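Local coordinates for protein putative thioesterase (PDB 5UGZ) that probably hydrolyses thioesters as a type II thioesterase, releasing intermediates from the colibactin NRPS/PKS assembly line, at residues Ala121-Gly126 and Asn250-Ser255. Numbering follows the deposited sequence.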
ATOM      1  N   ALA A 121       8.920 -10.920   3.869  1.00 17.72           N
ATOM      2  CA  ALA A 121       8.935  -9.606   4.490  1.00 16.19           C
ATOM      3  C   ALA A 121       7.742  -8.836   3.962  1.00 16.24           C
ATOM      4  O   ALA A 121       7.175  -9.170   2.920  1.00 15.45           O
ATOM      5  CB  ALA A 121      10.217  -8.835   4.182  1.00 17.98           C
ATOM      6  N   LEU A 122       7.382  -7.795   4.701  1.00 16.92           N
ATOM      7  CA  LEU A 122       6.248  -6.939   4.402  1.00 17.41           C
ATOM      8  C   LEU A 122       6.699  -5.508   4.570  1.00 15.87           C
ATOM      9  O   LEU A 122       7.422  -5.197   5.518  1.00 16.99           O
ATOM     10  CB  LEU A 122       5.043  -7.208   5.333  1.00 15.34           C
ATOM     11  CG  LEU A 122       4.314  -8.550   5.190  1.00 15.20           C
ATOM     12  CD1 LEU A 122       3.444  -8.775   6.404  1.00 14.80           C
ATOM     13  CD2 LEU A 122       3.470  -8.606   3.930  1.00 14.21           C
ATOM     14  N   PHE A 123       6.259  -4.643   3.656  1.00 15.57           N
ATOM     15  CA  PHE A 123       6.609  -3.227   3.642  1.00 14.23           C
ATOM     16  C   PHE A 123       5.319  -2.429   3.702  1.00 14.75           C
ATOM     17  O   PHE A 123       4.455  -2.585   2.837  1.00 14.80           O
ATOM     18  CB  PHE A 123       7.410  -2.864   2.384  1.00 13.47           C
ATOM     19  CG  PHE A 123       8.622  -3.720   2.169  1.00 14.87           C
ATOM     20  CD1 PHE A 123       9.847  -3.353   2.704  1.00 16.41           C
ATOM     21  CD2 PHE A 123       8.536  -4.904   1.448  1.00 15.18           C
ATOM     22  CE1 PHE A 123      10.973  -4.137   2.512  1.00 16.28           C
ATOM     23  CE2 PHE A 123       9.653  -5.702   1.261  1.00 16.02           C
ATOM     24  CZ  PHE A 123      10.878  -5.315   1.800  1.00 16.22           C
ATOM     25  N   PHE A 124       5.174  -1.595   4.724  1.00 15.60           N
ATOM     26  CA  PHE A 124       4.019  -0.715   4.854  1.00 14.07           C
ATOM     27  C   PHE A 124       4.540   0.706   4.765  1.00 18.16           C
ATOM     28  O   PHE A 124       5.189   1.199   5.695  1.00 18.81           O
ATOM     29  CB  PHE A 124       3.252  -0.952   6.153  1.00 15.53           C
ATOM     30  CG  PHE A 124       2.801  -2.378   6.338  1.00 18.68           C
ATOM     31  CD1 PHE A 124       1.816  -2.918   5.524  1.00 16.11           C
ATOM     32  CD2 PHE A 124       3.370  -3.187   7.309  1.00 17.31           C
ATOM     33  CE1 PHE A 124       1.405  -4.232   5.681  1.00 15.82           C
ATOM     34  CE2 PHE A 124       2.957  -4.500   7.459  1.00 15.95           C
ATOM     35  CZ  PHE A 124       1.974  -5.017   6.642  1.00 15.78           C
ATOM     36  N   SER A 125       4.260   1.350   3.642  1.00 16.61           N
ATOM     37  CA  SER A 125       4.755   2.677   3.342  1.00 16.77           C
ATOM     38  C   SER A 125       3.639   3.702   3.542  1.00 17.83           C
ATOM     39  O   SER A 125       2.489   3.476   3.146  1.00 17.01           O
ATOM     40  CB  SER A 125       5.290   2.696   1.910  1.00 14.30           C
ATOM     41  OG  SER A 125       5.928   3.904   1.596  1.00 15.61           O
ATOM     42  N   GLY A 126       3.982   4.819   4.180  1.00 19.12           N
ATOM     43  CA  GLY A 126       3.015   5.893   4.384  1.00 18.58           C
ATOM     44  C   GLY A 126       1.717   5.418   4.997  1.00 19.78           C
ATOM     45  O   GLY A 126       0.631   5.833   4.574  1.00 20.47           O
ATOM     46  N   ASN A 250      15.532  -3.746  -1.607  1.00 21.41           N
ATOM     47  CA  ASN A 250      16.613  -4.615  -2.075  1.00 20.11           C
ATOM     48  C   ASN A 250      17.446  -5.136  -0.909  1.00 18.52           C
ATOM     49  O   ASN A 250      17.749  -6.328  -0.837  1.00 17.72           O
ATOM     50  CB  ASN A 250      17.506  -3.867  -3.072  1.00 17.88           C
ATOM     51  CG  ASN A 250      16.856  -3.690  -4.450  1.00 18.07           C
ATOM     52  OD1 ASN A 250      15.874  -4.353  -4.792  1.00 15.13           O
ATOM     53  ND2 ASN A 250      17.426  -2.794  -5.252  1.00 16.91           N
ATOM     54  N   GLN A 251      17.815  -4.244   0.016  1.00 19.18           N
ATOM     55  CA  GLN A 251      18.659  -4.584   1.161  1.00 20.03           C
ATOM     56  C   GLN A 251      17.931  -5.446   2.181  1.00 20.70           C
ATOM     57  O   GLN A 251      18.560  -6.255   2.873  1.00 21.35           O
ATOM     58  CB  GLN A 251      19.141  -3.303   1.830  1.00 20.41           C
ATOM     59  CG  GLN A 251      19.532  -3.490   3.271  1.00 23.14           C
ATOM     60  CD  GLN A 251      19.552  -2.190   4.021  1.00 22.25           C
ATOM     61  OE1 GLN A 251      18.539  -1.514   4.148  1.00 23.45           O
ATOM     62  NE2 GLN A 251      20.713  -1.826   4.515  1.00 24.65           N
ATOM     63  N   THR A 252      16.615  -5.272   2.305  1.00 20.46           N
ATOM     64  CA  THR A 252      15.811  -6.141   3.159  1.00 20.79           C
ATOM     65  C   THR A 252      15.807  -7.574   2.644  1.00 19.31           C
ATOM     66  O   THR A 252      15.988  -8.529   3.414  1.00 18.78           O
ATOM     67  CB  THR A 252      14.388  -5.604   3.226  1.00 18.50           C
ATOM     68  OG1 THR A 252      14.433  -4.266   3.726  1.00 17.59           O
ATOM     69  CG2 THR A 252      13.524  -6.481   4.137  1.00 20.20           C
ATOM     70  N   ILE A 253      15.602  -7.734   1.336  1.00 19.47           N
ATOM     71  CA  ILE A 253      15.544  -9.053   0.717  1.00 19.03           C
ATOM     72  C   ILE A 253      16.931  -9.682   0.649  1.00 20.87           C
ATOM     73  O   ILE A 253      17.105 -10.873   0.934  1.00 18.60           O
ATOM     74  CB  ILE A 253      14.892  -8.935  -0.671  1.00 20.60           C
ATOM     75  CG1 ILE A 253      13.409  -8.582  -0.505  1.00 20.08           C
ATOM     76  CG2 ILE A 253      15.082 -10.228  -1.477  1.00 20.81           C
ATOM     77  CD1 ILE A 253      12.658  -8.452  -1.792  1.00 23.24           C
ATOM     78  N   GLU A 254      17.940  -8.897   0.263  1.00 20.35           N
ATOM     79  CA  GLU A 254      19.306  -9.408   0.253  1.00 23.11           C
ATOM     80  C   GLU A 254      19.722  -9.867   1.647  1.00 20.15           C
ATOM     81  O   GLU A 254      20.410 -10.879   1.796  1.00 22.61           O
ATOM     82  CB  GLU A 254      20.240  -8.326  -0.310  1.00 21.58           C
ATOM     83  CG  GLU A 254      21.688  -8.378   0.137  1.00 30.78           C
ATOM     84  CD  GLU A 254      22.508  -9.399  -0.629  1.00 36.22           C
ATOM     85  OE1 GLU A 254      21.894 -10.344  -1.174  1.00 38.71           O
ATOM     86  OE2 GLU A 254      23.759  -9.261  -0.681  1.00 34.36           O
ATOM     87  N   SER A 255      19.277  -9.156   2.680  1.00 20.00           N
ATOM     88  CA  SER A 255      19.651  -9.514   4.045  1.00 20.64           C
ATOM     89  C   SER A 255      18.969 -10.795   4.509  1.00 19.92           C
ATOM     90  O   SER A 255      19.525 -11.514   5.349  1.00 19.06           O
ATOM     91  CB  SER A 255      19.325  -8.362   4.995  1.00 20.50           C
ATOM     92  OG  SER A 255      20.113  -7.227   4.698  1.00 18.44           O
TER
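Phe123 runs the far edge of its ring up against Thr252, the two side chains reaching from opposite directions across the interface between strand 121-125 and helix 242-259. CE1 and CZ do the touching. Thr252 CB sits in the plane of the ring, 3.8 Å from Phe123 CZ. The threonine's two branches spread along the same edge. Thr252 OG1 lies 3.7 Å from Phe123 CE1. Thr252 CG2 comes equally near to Phe123 CZ, at 3.7 Å. The torsion of Phe123 sets CG opposite the carbonyl carbon (chi1 -54°), which carries the ring out from the strand and ends it on the helix. Ala121, two residues earlier and pointing to the same side, adds a small second surface, its CB 4.1 Å from Thr252 CG2. The methyl thus meets both strand residues, whereas the hydroxyl makes no hydrogen bond to the strand and is instead satisfied within the helix by the backbone carbonyl of Tyr248, one turn back. With that bond made, the buried hydroxyl can rest against the aromatic edge without a partner on the strand. Replacing Phe123 by an alanine is likely to open a gap in front of Thr252, leaving its CB and CG2 without their main partner on the strand. The example illustrates how a helix is seated on the sheet of an alpha/beta-hydrolase fold, the architecture of this thioesterase family: van der Waals contact, mostly between carbon atoms, with no hydrogen bond or salt bridge between the two segments, over a modest 137 Å² of buried surface. Strand 121-125 lies inside the parallel sheet between strands 91-97 and 198-203; Phe123 touches Ala93 and Phe95 of the first and Val199 and Phe201 of the second, with helix 242-259 beyond its ring edge.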